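Local structure of lipoprotein (Clostridium difficile, 4OTE) at residues 5-10 / 214-219; 191-196 / 236-241; 126-131 / 149-154. The protein probably binds methionine outside the cell membrane as the lipid-tethered substrate-binding component of a methionine import system, and carries zinc ions in the crystal. All coordinates share one frame; numbering follows the deposited sequence.

Contact 1 (5-10 / 214-219); sequences KKIVVG and KVLQDV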
loop_
_atom_site.group_PDB
_atom_site.type_symbol
_atom_site.label_atom_id
_atom_site.label_comp_id
_atom_site.label_asym_id
_atom_site.label_seq_id
_atom_site.Cartn_x
_atom_site.Cartn_y
_atom_site.Cartn_z
ATOM N N LYS A 5 18.969 21.190 9.685
ATOM C CA LYS A 5 17.804 20.927 10.525
ATOM C C LYS A 5 16.572 20.655 9.659
ATOM O O LYS A 5 15.444 20.682 10.148
ATOM C CB LYS A 5 17.548 22.112 11.457
ATOM C CG LYS A 5 18.602 22.289 12.540
ATOM C CD LYS A 5 18.598 21.110 13.498
ATOM C CE LYS A 5 19.346 21.411 14.783
ATOM N NZ LYS A 5 18.962 20.450 15.852
ATOM N N LYS A 6 16.796 20.391 8.374
ATOM C CA LYS A 6 15.719 20.108 7.441
ATOM C C LYS A 6 15.653 18.606 7.210
ATOM O O LYS A 6 16.678 17.956 7.007
ATOM C CB LYS A 6 15.949 20.841 6.117
ATOM C CG LYS A 6 14.762 20.791 5.164
ATOM N N ILE A 7 14.448 18.056 7.264
ATOM C CA ILE A 7 14.222 16.656 6.933
ATOM C C ILE A 7 13.339 16.616 5.690
ATOM O O ILE A 7 12.251 17.186 5.682
ATOM C CB ILE A 7 13.541 15.893 8.088
ATOM C CG1 ILE A 7 14.270 16.154 9.409
ATOM C CG2 ILE A 7 13.526 14.398 7.803
ATOM C CD1 ILE A 7 13.601 15.520 10.612
ATOM N N VAL A 8 13.828 15.963 4.642
ATOM C CA VAL A 8 13.096 15.822 3.394
ATOM C C VAL A 8 12.610 14.380 3.297
ATOM O O VAL A 8 13.418 13.451 3.243
ATOM C CB VAL A 8 13.991 16.157 2.187
ATOM C CG1 VAL A 8 13.207 16.062 0.886
ATOM C CG2 VAL A 8 14.597 17.546 2.350
ATOM N N VAL A 9 11.292 14.194 3.294
ATOM C CA VAL A 9 10.709 12.861 3.191
ATOM C C VAL A 9 9.875 12.756 1.919
ATOM O O VAL A 9 9.023 13.606 1.664
ATOM C CB VAL A 9 9.830 12.528 4.414
ATOM C CG1 VAL A 9 9.389 11.068 4.375
ATOM C CG2 VAL A 9 10.586 12.814 5.705
ATOM N N GLY A 10 10.135 11.715 1.131
ATOM C CA GLY A 10 9.337 11.400 -0.051
ATOM C C GLY A 10 8.146 10.535 0.316
ATOM O O GLY A 10 8.282 9.594 1.086
ATOM N N LYS A 214 15.435 9.059 13.633
ATOM C CA LYS A 214 14.946 8.908 14.993
ATOM C C LYS A 214 13.780 9.856 15.286
ATOM O O LYS A 214 12.765 9.440 15.854
ATOM C CB LYS A 214 16.097 9.172 15.954
ATOM C CG LYS A 214 15.827 8.838 17.400
ATOM C CD LYS A 214 17.115 8.988 18.194
ATOM C CE LYS A 214 16.903 9.823 19.440
ATOM N NZ LYS A 214 15.920 9.186 20.355
ATOM N N VAL A 215 13.924 11.122 14.896
ATOM C CA VAL A 215 12.858 12.113 15.079
ATOM C C VAL A 215 11.601 11.713 14.304
ATOM O O VAL A 215 10.495 11.797 14.827
ATOM C CB VAL A 215 13.312 13.535 14.661
ATOM C CG1 VAL A 215 12.123 14.452 14.383
ATOM C CG2 VAL A 215 14.200 14.143 15.737
ATOM N N LEU A 216 11.782 11.283 13.061
ATOM C CA LEU A 216 10.660 10.898 12.204
ATOM C C LEU A 216 9.898 9.707 12.762
ATOM O O LEU A 216 8.669 9.708 12.782
ATOM C CB LEU A 216 11.142 10.572 10.788
ATOM C CG LEU A 216 11.443 11.754 9.866
ATOM C CD1 LEU A 216 12.032 11.232 8.564
ATOM C CD2 LEU A 216 10.191 12.577 9.597
ATOM N N GLN A 217 10.626 8.691 13.216
ATOM C CA GLN A 217 9.983 7.494 13.743
ATOM C C GLN A 217 9.353 7.735 15.110
ATOM O O GLN A 217 8.392 7.057 15.468
ATOM C CB GLN A 217 10.952 6.314 13.764
ATOM C CG GLN A 217 11.330 5.856 12.362
ATOM C CD GLN A 217 11.760 4.409 12.305
ATOM O OE1 GLN A 217 11.041 3.563 11.780
ATOM N NE2 GLN A 217 12.933 4.116 12.848
ATOM N N ASP A 218 9.873 8.709 15.855
ATOM C CA ASP A 218 9.241 9.137 17.103
ATOM C C ASP A 218 7.869 9.746 16.829
ATOM O O ASP A 218 6.869 9.292 17.384
ATOM C CB ASP A 218 10.120 10.143 17.865
ATOM C CG ASP A 218 11.158 9.468 18.746
ATOM O OD1 ASP A 218 11.135 8.220 18.852
ATOM O OD2 ASP A 218 11.993 10.188 19.341
ATOM N N VAL A 219 7.814 10.748 15.953
ATOM C CA VAL A 219 6.545 11.426 15.687
ATOM C C VAL A 219 5.559 10.513 14.957
ATOM O O VAL A 219 4.354 10.623 15.170
ATOM C CB VAL A 219 6.712 12.762 14.926
ATOM C CG1 VAL A 219 7.711 13.664 15.643
ATOM C CG2 VAL A 219 7.123 12.538 13.480
#
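Leu216 of helix 214-219 lies over two residues of strand 6-10. Its CD1 methyl is 3.6 Å from CG2 of Ile7 and 3.6 Å from CG2 of Val9, so one methyl bridges both strand residues. The other methyl, CD2, comes within 3.9 Å of Val9 CG2. Leu216 runs past Ile7 and Val9 in the opposite direction to theirs, which makes the touch lateral. Ile7 divides its two branches between helix residues. CG2 takes Leu216, while CD1, at the end of the extended CG1 arm (chi2 176°), reaches Val215 CG1 at 4.2 Å, a looser touch.

No hydrogen bond joins the two segments. Lys212, two residues before the segment in the same helix, donates from NZ to Lys6 O. Val8 N bonds to OD2 of Asp55, a zinc ligand in a structure of this protein, though no zinc is bound to it in this chain.

The axes pass 10.8 Å apart at 64°. The helix packs on the face of a sheet whose neighbouring strand 33-39 runs parallel to this one, as in an alpha/beta lobe. All four touching residues are buried. Between the segments the contact is apolar and non-directional; Lys212 adds a polar tie from helix to strand.

Contact 2 (191-196 / 236-241); sequences APINDE and IVIPTF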
loop_
_atom_site.group_PDB
_atom_site.type_symbol
_atom_site.label_atom_id
_atom_site.label_comp_id
_atom_site.label_asym_id
_atom_site.label_seq_id
_atom_site.Cartn_x
_atom_site.Cartn_y
_atom_site.Cartn_z
ATOM N N ALA A 191 -9.182 -7.088 2.762
ATOM C CA ALA A 191 -8.251 -8.171 3.082
ATOM C C ALA A 191 -7.973 -8.227 4.582
ATOM O O ALA A 191 -8.121 -7.222 5.279
ATOM C CB ALA A 191 -6.951 -8.001 2.309
ATOM N N PRO A 192 -7.572 -9.404 5.090
ATOM C CA PRO A 192 -7.320 -9.499 6.528
ATOM C C PRO A 192 -6.159 -8.614 6.961
ATOM O O PRO A 192 -5.284 -8.306 6.150
ATOM C CB PRO A 192 -6.965 -10.980 6.741
ATOM C CG PRO A 192 -7.309 -11.681 5.471
ATOM C CD PRO A 192 -7.237 -10.655 4.387
ATOM N N ILE A 193 -6.156 -8.209 8.226
ATOM C CA ILE A 193 -5.036 -7.459 8.777
ATOM C C ILE A 193 -3.826 -8.379 8.876
ATOM O O ILE A 193 -3.907 -9.461 9.451
ATOM C CB ILE A 193 -5.329 -6.889 10.184
ATOM C CG1 ILE A 193 -6.616 -6.050 10.194
ATOM C CG2 ILE A 193 -4.137 -6.079 10.682
ATOM C CD1 ILE A 193 -6.709 -5.028 9.084
ATOM N N ASN A 194 -2.710 -7.941 8.305
ATOM C CA ASN A 194 -1.465 -8.692 8.339
ATOM C C ASN A 194 -0.313 -7.699 8.453
ATOM O O ASN A 194 -0.005 -7.013 7.486
ATOM C CB ASN A 194 -1.340 -9.541 7.069
ATOM C CG ASN A 194 -0.151 -10.489 7.100
ATOM O OD1 ASN A 194 0.746 -10.367 7.934
ATOM N ND2 ASN A 194 -0.141 -11.442 6.178
ATOM N N ASP A 195 0.312 -7.618 9.628
ATOM C CA ASP A 195 1.335 -6.592 9.882
ATOM C C ASP A 195 2.636 -6.825 9.107
ATOM O O ASP A 195 3.518 -5.969 9.100
ATOM C CB ASP A 195 1.601 -6.419 11.389
ATOM C CG ASP A 195 2.321 -7.603 12.015
ATOM O OD1 ASP A 195 2.531 -8.626 11.333
ATOM O OD2 ASP A 195 2.673 -7.508 13.210
ATOM N N GLU A 196 2.753 -7.983 8.460
ATOM C CA GLU A 196 3.834 -8.228 7.508
ATOM C C GLU A 196 3.809 -7.184 6.388
ATOM O O GLU A 196 4.854 -6.815 5.851
ATOM C CB GLU A 196 3.717 -9.639 6.920
ATOM C CG GLU A 196 4.919 -10.082 6.096
ATOM C CD GLU A 196 4.777 -11.494 5.547
ATOM O OE1 GLU A 196 4.096 -12.326 6.188
ATOM O OE2 GLU A 196 5.354 -11.773 4.473
ATOM N N ILE A 236 -9.856 1.870 7.178
ATOM C CA ILE A 236 -9.133 1.427 5.970
ATOM C C ILE A 236 -7.613 1.524 6.095
ATOM O O ILE A 236 -6.895 0.858 5.359
ATOM C CB ILE A 236 -9.619 2.140 4.679
ATOM C CG1 ILE A 236 -9.267 3.630 4.672
ATOM C CG2 ILE A 236 -11.122 1.957 4.512
ATOM C CD1 ILE A 236 -9.446 4.278 3.316
ATOM N N VAL A 237 -7.125 2.357 7.010
ATOM C CA VAL A 237 -5.711 2.357 7.384
ATOM C C VAL A 237 -5.651 2.083 8.884
ATOM O O VAL A 237 -6.188 2.851 9.664
ATOM C CB VAL A 237 -5.023 3.697 7.053
ATOM C CG1 VAL A 237 -3.544 3.649 7.416
ATOM C CG2 VAL A 237 -5.200 4.038 5.579
ATOM N N ILE A 238 -5.019 0.979 9.278
ATOM C CA ILE A 238 -5.024 0.548 10.680
ATOM C C ILE A 238 -3.624 0.631 11.282
ATOM O O ILE A 238 -2.712 -0.029 10.794
ATOM C CB ILE A 238 -5.544 -0.897 10.845
ATOM C CG1 ILE A 238 -6.940 -1.047 10.222
ATOM C CG2 ILE A 238 -5.582 -1.285 12.321
ATOM C CD1 ILE A 238 -6.931 -1.396 8.752
ATOM N N PRO A 239 -3.456 1.428 12.356
ATOM C CA PRO A 239 -2.155 1.533 13.030
ATOM C C PRO A 239 -1.670 0.199 13.588
ATOM O O PRO A 239 -2.481 -0.611 14.028
ATOM C CB PRO A 239 -2.425 2.503 14.190
ATOM C CG PRO A 239 -3.684 3.213 13.834
ATOM C CD PRO A 239 -4.487 2.246 13.025
ATOM N N THR A 240 -0.359 -0.019 13.555
ATOM C CA THR A 240 0.258 -1.193 14.172
ATOM C C THR A 240 1.150 -0.756 15.334
ATOM O O THR A 240 2.219 -1.322 15.552
ATOM C CB THR A 240 1.094 -2.003 13.158
ATOM O OG1 THR A 240 2.166 -1.198 12.656
ATOM C CG2 THR A 240 0.233 -2.472 11.996
ATOM N N PHE A 241 0.703 0.258 16.068
ATOM C CA PHE A 241 1.415 0.747 17.250
ATOM C C PHE A 241 0.414 1.390 18.204
ATOM O O PHE A 241 -0.725 1.668 17.818
ATOM C CB PHE A 241 2.513 1.749 16.859
ATOM C CG PHE A 241 1.989 3.014 16.234
ATOM C CD1 PHE A 241 1.669 4.117 17.018
ATOM C CD2 PHE A 241 1.814 3.101 14.863
ATOM C CE1 PHE A 241 1.179 5.277 16.442
ATOM C CE2 PHE A 241 1.326 4.257 14.279
ATOM C CZ PHE A 241 1.009 5.347 15.072
ATOM O OXT PHE A 241 0.708 1.646 19.374
#
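Ile193 and Ile238 meet tip to tip. Their CD1 methyls are 3.7 Å apart, and Ile193 CD1 also lies 4.1 Å from CG1 of Ile238. In Ile238 the CG1 branch stands beside the backbone N (chi1 -56°), and this branch carries CD1 to its partner. A second, looser touch pairs Asp195 CB with Thr240 CG2 at 4.2 Å. It uses the aliphatic part of the aspartate, not its carboxylate. The two segments share no hydrogen bond.

Both isoleucines also rest on Pro86. Each touches a crystal neighbour as well, so lattice contacts may influence how they sit. Asn194 OD1 accepts from Glu196 N at 3.2 Å, which closes an Asx turn as the chain enters its 3-10 segment. The donor nitrogen lies above the plane of the side-chain carbonyl, 42° out of it. In segment 236-241, the backbones of Ile238 and Thr240 bond to Val84 and Leu82.

This is surface packing between a connecting loop and a sheet edge. The loop leads from strand 187-190 of one sheet to strand 199-204 of the other, and the C-terminal strand 238-239 pairs antiparallel with strand 76-84. Such passages between two sheets are characteristic of the two-domain periplasmic binding-protein fold.

Contact 3 (126-131 / 149-154); sequences GLLTLP and IQFKEL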
loop_
_atom_site.group_PDB
_atom_site.type_symbol
_atom_site.label_atom_id
_atom_site.label_comp_id
_atom_site.label_asym_id
_atom_site.label_seq_id
_atom_site.Cartn_x
_atom_site.Cartn_y
_atom_site.Cartn_z
ATOM N N GLY A 126 -13.318 -18.597 -1.090
ATOM C CA GLY A 126 -13.952 -19.714 -1.788
ATOM C C GLY A 126 -14.267 -19.505 -3.256
ATOM O O GLY A 126 -14.967 -20.320 -3.854
ATOM N N LEU A 127 -13.748 -18.434 -3.852
ATOM C CA LEU A 127 -14.028 -18.128 -5.262
ATOM C C LEU A 127 -13.216 -18.965 -6.251
ATOM O O LEU A 127 -13.620 -19.114 -7.401
ATOM C CB LEU A 127 -13.825 -16.635 -5.548
ATOM C CG LEU A 127 -15.112 -15.834 -5.778
ATOM C CD1 LEU A 127 -15.161 -14.608 -4.882
ATOM C CD2 LEU A 127 -15.249 -15.444 -7.244
ATOM N N LEU A 128 -12.079 -19.498 -5.811
ATOM C CA LEU A 128 -11.242 -20.353 -6.657
ATOM C C LEU A 128 -10.253 -21.163 -5.817
ATOM O O LEU A 128 -10.153 -20.962 -4.612
ATOM C CB LEU A 128 -10.507 -19.511 -7.712
ATOM C CG LEU A 128 -9.802 -18.228 -7.255
ATOM C CD1 LEU A 128 -8.556 -18.534 -6.437
ATOM C CD2 LEU A 128 -9.441 -17.359 -8.452
ATOM N N THR A 129 -9.537 -22.085 -6.455
ATOM C CA THR A 129 -8.516 -22.879 -5.769
ATOM C C THR A 129 -7.179 -22.794 -6.498
ATOM O O THR A 129 -7.132 -22.721 -7.728
ATOM C CB THR A 129 -8.931 -24.361 -5.634
ATOM O OG1 THR A 129 -9.076 -24.948 -6.933
ATOM C CG2 THR A 129 -10.239 -24.486 -4.867
ATOM N N LEU A 130 -6.098 -22.808 -5.722
ATOM C CA LEU A 130 -4.736 -22.687 -6.244
ATOM C C LEU A 130 -3.884 -23.851 -5.739
ATOM O O LEU A 130 -4.283 -24.545 -4.802
ATOM C CB LEU A 130 -4.128 -21.361 -5.784
ATOM C CG LEU A 130 -4.795 -20.093 -6.330
ATOM C CD1 LEU A 130 -4.545 -18.903 -5.413
ATOM C CD2 LEU A 130 -4.314 -19.804 -7.744
ATOM N N PRO A 131 -2.711 -24.082 -6.360
ATOM C CA PRO A 131 -1.811 -25.117 -5.842
ATOM C C PRO A 131 -1.249 -24.766 -4.463
ATOM O O PRO A 131 -1.090 -23.587 -4.141
ATOM C CB PRO A 131 -0.690 -25.176 -6.891
ATOM C CG PRO A 131 -0.775 -23.886 -7.633
ATOM C CD PRO A 131 -2.231 -23.539 -7.642
ATOM N N ILE A 149 -14.398 -16.700 -13.581
ATOM C CA ILE A 149 -13.905 -15.340 -13.408
ATOM C C ILE A 149 -12.692 -15.110 -14.300
ATOM O O ILE A 149 -11.733 -15.879 -14.261
ATOM C CB ILE A 149 -13.502 -15.066 -11.940
ATOM C CG1 ILE A 149 -14.699 -15.267 -11.001
ATOM C CG2 ILE A 149 -12.928 -13.659 -11.788
ATOM C CD1 ILE A 149 -15.887 -14.371 -11.291
ATOM N N GLN A 150 -12.742 -14.046 -15.098
ATOM C CA GLN A 150 -11.624 -13.659 -15.952
ATOM C C GLN A 150 -10.852 -12.540 -15.263
ATOM O O GLN A 150 -11.439 -11.718 -14.558
ATOM C CB GLN A 150 -12.115 -13.191 -17.325
ATOM C CG GLN A 150 -13.261 -14.016 -17.893
ATOM C CD GLN A 150 -13.550 -13.707 -19.350
ATOM O OE1 GLN A 150 -12.635 -13.505 -20.148
ATOM N NE2 GLN A 150 -14.830 -13.679 -19.706
ATOM N N PHE A 151 -9.539 -12.511 -15.471
ATOM C CA PHE A 151 -8.673 -11.548 -14.804
ATOM C C PHE A 151 -8.009 -10.608 -15.801
ATOM O O PHE A 151 -7.407 -11.051 -16.778
ATOM C CB PHE A 151 -7.626 -12.282 -13.974
ATOM C CG PHE A 151 -8.216 -13.088 -12.857
ATOM C CD1 PHE A 151 -8.390 -12.528 -11.604
ATOM C CD2 PHE A 151 -8.631 -14.396 -13.068
ATOM C CE1 PHE A 151 -8.949 -13.259 -10.572
ATOM C CE2 PHE A 151 -9.191 -15.135 -12.040
ATOM C CZ PHE A 151 -9.350 -14.565 -10.789
ATOM N N LYS A 152 -8.133 -9.310 -15.546
ATOM C CA LYS A 152 -7.555 -8.284 -16.403
ATOM C C LYS A 152 -6.331 -7.701 -15.706
ATOM O O LYS A 152 -6.461 -6.950 -14.739
ATOM C CB LYS A 152 -8.598 -7.201 -16.680
ATOM C CG LYS A 152 -8.210 -6.204 -17.754
ATOM C CD LYS A 152 -9.401 -5.333 -18.125
ATOM C CE LYS A 152 -9.070 -4.377 -19.257
ATOM N NZ LYS A 152 -10.253 -3.556 -19.632
ATOM N N GLU A 153 -5.144 -8.073 -16.184
ATOM C CA GLU A 153 -3.886 -7.623 -15.580
ATOM C C GLU A 153 -3.492 -6.260 -16.142
ATOM O O GLU A 153 -3.274 -6.122 -17.343
ATOM C CB GLU A 153 -2.776 -8.656 -15.806
ATOM C CG GLU A 153 -2.966 -9.934 -14.993
ATOM C CD GLU A 153 -2.084 -11.087 -15.448
ATOM O OE1 GLU A 153 -1.855 -11.237 -16.668
ATOM O OE2 GLU A 153 -1.630 -11.862 -14.579
ATOM N N LEU A 154 -3.408 -5.260 -15.262
ATOM C CA LEU A 154 -3.167 -3.871 -15.661
ATOM C C LEU A 154 -2.058 -3.225 -14.842
ATOM O O LEU A 154 -1.689 -3.720 -13.774
ATOM C CB LEU A 154 -4.443 -3.047 -15.475
ATOM C CG LEU A 154 -5.653 -3.435 -16.329
ATOM C CD1 LEU A 154 -6.913 -2.750 -15.814
ATOM C CD2 LEU A 154 -5.405 -3.089 -17.790
#
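The Phe151 ring is met by Leu128 across the contact and by Ile149, two residues before it in the same segment. Ile149 CG2 sits over one face, 3.8 Å above the ring plane and displaced toward the rim. Leu128 CD2 approaches obliquely and comes to 3.6 Å from CZ, the far end of the ring. Leu128 and Phe151 reach for each other from opposite directions. With Leu128 CG between the backbone N and the carbonyl carbon (chi1 47°), the branch carries CD2 to the ring.

Ile149 also serves the second pair, through a different branch. Its CG1 lies 3.8 Å from Leu127 CD2, and the two side chains cross at about a right angle. The contact is apolar throughout, with no hydrogen bond between the segments.

Gly126, at positive phi, is the C-prime residue of a Schellman motif that ends helix 112-124. The chain then brings Leu127 to Ile149 and Leu128 to Phe151. Leu119 and Leu122 of that helix touch Phe151, and Ile142 touches both Phe151 and Leu128. Strand 150-154 is an outermost strand of its five-stranded sheet and pairs in parallel with strand 105-109. A helix and its C-terminal loop thus pack over an edge strand, as expected in an alpha/beta domain of a periplasmic binding protein.

The contacts spread along the length of the chain. Contacts 1 and 2 both reach the seven-stranded sheet; their centres are 23 Å apart and their nearest atoms about 6 Å. Contact 3 belongs to the five-stranded sheet. Its centre is 41 Å from that of contact 1, on the other side of the chain's centre, and 24 Å from that of contact 2. None touches another. The bound selenomethionine is about 10 Å from the Ile238 side chain in contact 2 and about 14 Å from that of Val9 in contact 1. Its pocket contains no residue of the six segments. It draws on both sheets' surroundings: Asn199 begins a strand of the larger sheet, and Asp172 follows strand 168-171 of the sheet of contact 3.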